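Local coordinates for protein tryptophan halogenase superfamily (Brevundimonas sp. BAL3, PDB 6FRL) that is a flavin-dependent halogenase that prefers bromination over chlorination, at residues 195-200 / 232-237; 204-209 / 214-219. All coordinates share one frame; numbering follows the deposited sequence.

Contact 1 (195-200 / 232-237); sequences VELRPE and GEALGV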
# COMPACT_ATOMS: atom_id res chain seq x y z
N VAL B 195 20.98 24.18 25.25
CA VAL B 195 20.04 23.09 25.50
C VAL B 195 20.52 22.30 26.71
O VAL B 195 21.66 21.87 26.74
CB VAL B 195 19.96 22.15 24.28
CG1 VAL B 195 18.85 21.12 24.48
CG2 VAL B 195 19.68 22.95 23.02
N GLU B 196 19.63 22.07 27.67
CA GLU B 196 19.92 21.39 28.91
C GLU B 196 19.32 19.98 28.91
O GLU B 196 18.13 19.80 28.63
CB GLU B 196 19.35 22.17 30.12
CG GLU B 196 19.48 23.70 30.08
CD GLU B 196 20.88 24.21 29.83
OE1 GLU B 196 21.83 23.53 30.26
OE2 GLU B 196 21.03 25.29 29.21
N LEU B 197 20.16 19.00 29.27
CA LEU B 197 19.79 17.60 29.23
C LEU B 197 19.64 17.07 30.65
O LEU B 197 20.34 17.50 31.53
CB LEU B 197 20.83 16.79 28.45
CG LEU B 197 21.23 17.36 27.09
CD1 LEU B 197 22.40 16.61 26.48
CD2 LEU B 197 20.03 17.38 26.14
N ARG B 198 18.70 16.17 30.84
CA ARG B 198 18.34 15.72 32.16
C ARG B 198 19.23 14.51 32.57
O ARG B 198 19.59 13.67 31.73
CB ARG B 198 16.83 15.52 32.23
CG ARG B 198 16.26 14.13 32.25
CD ARG B 198 14.73 14.30 32.10
NE ARG B 198 14.04 13.04 31.83
CZ ARG B 198 12.89 12.87 31.18
NH1 ARG B 198 12.44 11.63 31.01
NH2 ARG B 198 12.19 13.90 30.69
N PRO B 199 19.60 14.45 33.88
CA PRO B 199 20.76 13.64 34.26
C PRO B 199 20.66 12.10 34.28
O PRO B 199 21.70 11.44 34.09
CB PRO B 199 21.11 14.19 35.66
CG PRO B 199 20.31 15.46 35.81
CD PRO B 199 19.08 15.20 35.04
N GLU B 200 19.48 11.52 34.53
CA GLU B 200 19.37 10.03 34.49
C GLU B 200 19.40 9.55 33.02
O GLU B 200 20.22 8.73 32.63
CB GLU B 200 18.12 9.53 35.27
CG GLU B 200 17.74 8.02 35.24
CD GLU B 200 18.59 7.12 36.15
OE1 GLU B 200 18.06 6.50 37.11
OE2 GLU B 200 19.81 7.01 35.89
N GLY B 232 20.78 17.19 16.48
CA GLY B 232 22.18 17.05 16.07
C GLY B 232 23.20 17.47 17.11
O GLY B 232 23.98 16.64 17.53
N GLU B 233 23.18 18.75 17.50
CA GLU B 233 24.18 19.34 18.42
C GLU B 233 23.97 18.86 19.84
O GLU B 233 24.89 18.36 20.45
CB GLU B 233 24.16 20.88 18.40
CG GLU B 233 24.75 21.52 17.13
CD GLU B 233 24.66 23.07 17.13
OE1 GLU B 233 24.01 23.69 18.02
OE2 GLU B 233 25.24 23.69 16.22
N ALA B 234 22.77 18.97 20.36
CA ALA B 234 22.48 18.52 21.72
C ALA B 234 22.51 17.00 21.91
O ALA B 234 23.12 16.52 22.87
CB ALA B 234 21.12 19.07 22.18
N LEU B 235 21.82 16.26 21.03
CA LEU B 235 21.62 14.79 21.15
C LEU B 235 22.62 13.94 20.34
O LEU B 235 22.61 12.71 20.45
CB LEU B 235 20.20 14.41 20.76
CG LEU B 235 19.14 14.93 21.74
CD1 LEU B 235 17.75 14.65 21.22
CD2 LEU B 235 19.33 14.39 23.16
N GLY B 236 23.45 14.57 19.53
CA GLY B 236 24.50 13.87 18.80
C GLY B 236 24.09 12.93 17.68
O GLY B 236 24.89 12.08 17.28
N VAL B 237 22.87 13.04 17.16
CA VAL B 237 22.43 12.20 16.04
C VAL B 237 23.20 12.56 14.74
O VAL B 237 23.31 13.73 14.37
CB VAL B 237 20.89 12.27 15.82
CG1 VAL B 237 20.49 11.49 14.57
CG2 VAL B 237 20.17 11.70 17.02
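L197 comes in on the face of the A234–L235 peptide from which A234 CB also rises, and its CD1 methyl touches the peptide oxygen; this peptide is the flat group that matters here, since no ring, carboxylate or guanidinium takes part in the contact. L197 CD1 approaches A234 O to 3.7 Å, tilted roughly 45° out of the carbonyl plane, a van der Waals approach of a methyl to an oxygen. The other branch reaches back to the side chains, L197 CD2 lying 4.4 Å from A234 CB. The same methyl meets L235 tip to tip, with 4.3 Å between L197 CD2 and L235 CD2. With CG anti to its own carbonyl carbon (chi1 -49°), L197 sends its fork out towards A234.

V195 and L197, alternate residues of strand 192-197, face helix 229-234, whereas E196 between them points away. The strand is an outer member of a three-stranded antiparallel sheet, so the contact sets one face of that sheet against the C-terminal part of helix 229-234. V195 brings CG1, placed anti to its backbone N (chi1 -173°), to 3.8 Å from A234 CB. With only a methyl on A234, V195 CA and A234 CA stand 6.4 Å apart. No hydrogen bond crosses between the segments, and the joint buries only 140 Å² near the surface. On the sheet side V204 packs against both V195 and L197. Just beyond L235, G236 leaves the helical conformation with positive phi, turning the chain towards V237.

Contact 2 (204-209 / 214-219); sequences VRALTL and EVEGDL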
# COMPACT_ATOMS: atom_id res chain seq x y z
N VAL B 204 15.97 15.72 26.76
CA VAL B 204 16.02 17.19 26.79
C VAL B 204 15.10 17.68 27.93
O VAL B 204 13.93 17.28 27.99
CB VAL B 204 15.57 17.80 25.45
CG1 VAL B 204 15.56 19.32 25.53
CG2 VAL B 204 16.49 17.38 24.32
N ARG B 205 15.65 18.48 28.85
CA ARG B 205 14.89 19.07 29.98
C ARG B 205 14.31 20.42 29.59
O ARG B 205 13.11 20.68 29.79
CB ARG B 205 15.77 19.20 31.25
CG ARG B 205 15.00 19.53 32.56
CD ARG B 205 15.90 19.75 33.79
NE ARG B 205 16.88 20.82 33.57
CZ ARG B 205 16.62 22.14 33.55
NH1 ARG B 205 17.60 23.00 33.28
NH2 ARG B 205 15.38 22.61 33.74
N ALA B 206 15.14 21.29 29.02
CA ALA B 206 14.71 22.68 28.78
C ALA B 206 15.64 23.43 27.88
O ALA B 206 16.80 23.02 27.73
CB ALA B 206 14.59 23.44 30.09
N LEU B 207 15.14 24.51 27.29
CA LEU B 207 15.99 25.47 26.58
C LEU B 207 16.35 26.62 27.52
O LEU B 207 15.50 27.07 28.29
CB LEU B 207 15.27 26.07 25.37
CG LEU B 207 14.59 25.18 24.36
CD1 LEU B 207 13.93 26.03 23.30
CD2 LEU B 207 15.60 24.26 23.72
N THR B 208 17.59 27.09 27.43
CA THR B 208 18.03 28.26 28.18
C THR B 208 18.17 29.41 27.19
O THR B 208 18.96 29.34 26.24
CB THR B 208 19.36 28.01 28.94
OG1 THR B 208 19.14 27.07 30.02
CG2 THR B 208 19.95 29.32 29.52
N LEU B 209 17.40 30.47 27.42
CA LEU B 209 17.40 31.64 26.52
C LEU B 209 18.59 32.56 26.81
O LEU B 209 19.25 32.41 27.83
CB LEU B 209 16.08 32.39 26.65
CG LEU B 209 14.80 31.56 26.53
CD1 LEU B 209 13.55 32.44 26.49
CD2 LEU B 209 14.85 30.68 25.28
N GLU B 214 14.26 29.81 31.29
CA GLU B 214 14.20 28.43 30.89
C GLU B 214 12.84 28.16 30.26
O GLU B 214 11.84 28.66 30.75
CB GLU B 214 14.42 27.49 32.08
CG GLU B 214 15.87 27.48 32.60
CD GLU B 214 16.23 26.32 33.48
OE1 GLU B 214 15.35 25.60 33.97
OE2 GLU B 214 17.44 26.12 33.68
N VAL B 215 12.83 27.37 29.17
CA VAL B 215 11.59 26.87 28.56
C VAL B 215 11.65 25.36 28.64
O VAL B 215 12.44 24.70 27.96
CB VAL B 215 11.45 27.30 27.09
CG1 VAL B 215 10.08 26.88 26.56
CG2 VAL B 215 11.70 28.80 26.94
N GLU B 216 10.81 24.83 29.52
CA GLU B 216 10.72 23.42 29.79
C GLU B 216 9.69 22.81 28.87
O GLU B 216 8.74 23.50 28.47
CB GLU B 216 10.23 23.18 31.22
CG GLU B 216 11.11 23.75 32.34
CD GLU B 216 10.54 23.45 33.71
OE1 GLU B 216 9.31 23.66 33.91
OE2 GLU B 216 11.31 23.00 34.58
N GLY B 217 9.89 21.53 28.56
CA GLY B 217 8.92 20.74 27.82
C GLY B 217 9.11 19.25 28.02
O GLY B 217 10.20 18.78 28.28
N ASP B 218 8.03 18.50 27.88
CA ASP B 218 8.08 17.04 27.83
C ASP B 218 8.51 16.49 26.45
O ASP B 218 9.17 15.45 26.40
CB ASP B 218 6.72 16.47 28.19
CG ASP B 218 6.31 16.77 29.61
OD1 ASP B 218 7.21 17.13 30.43
OD2 ASP B 218 5.09 16.62 29.89
N LEU B 219 8.07 17.17 25.37
CA LEU B 219 8.33 16.80 23.98
C LEU B 219 8.86 18.01 23.22
O LEU B 219 8.25 19.07 23.23
CB LEU B 219 7.06 16.25 23.29
CG LEU B 219 7.18 15.90 21.78
CD1 LEU B 219 8.04 14.66 21.62
CD2 LEU B 219 5.86 15.65 21.03
O HOH W 1 11.54 19.64 31.36
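R205 leaves its strand with CG anti to the backbone N (chi1 -168°) and then bends at chi3 (57°), which folds the guanidinium over A206 on its own strand, where the side chain of E214, extended beyond CG, comes across to meet it. The two belong to the beta hairpin of strands 204-209 and 214-216, in which L207 and V215 form the hydrogen-bonded pair, flanked by the non-hydrogen-bonded pairs A206–E216 and T208–E214. The salt bridge is end-on and two-pronged: R205 NH1 reaches E214 OE2 at 3.1 Å and R205 NH2 reaches E214 OE1 at 3.0 Å, both bonds nearly straight. Each oxygen lies close to the guanidinium plane but is met from above the carboxylate plane, the two planes being 35° apart. A glutamine in place of R205 would probably leave the E214 carboxylate without its charged mate and freer to turn.

R205 and A206 together face E196 of the third strand, a classic beta bulge. T208 OG1, on the E214 side of the sheet, turns to E196 for its hydrogen bond. The hairpin backbone is tied by L207 N to V215 O and V215 N to L207 O, each 2.8 Å long. On the opposite face L207 and V215 both pack on V15 of strand 13-17, in the neighbouring mixed sheet, while V215 CG2 nestles against the L209 fork, 4.0 Å from L209 CD2.

In the fold
Contacts 1 and 2 lie with their centres 11 Å apart, near the periphery of the chain, and share one three-stranded antiparallel sheet in which strand 204-209 runs between strands 192-197 and 214-216. Along the chain, contact 2 is nested inside the loop that contact 1 closes: strand 192-197 is followed by the hairpin, then by strand 219-222 of the largely parallel sheet and helix 229-234, which comes back against strand 192-197. E196 joins the two contacts through its backbone O, bonded to R205 N. A small antiparallel sheet inserted before a strand of a parallel sheet is consistent with the Rossmann-type dinucleotide-binding fold expected of a flavin-dependent halogenase.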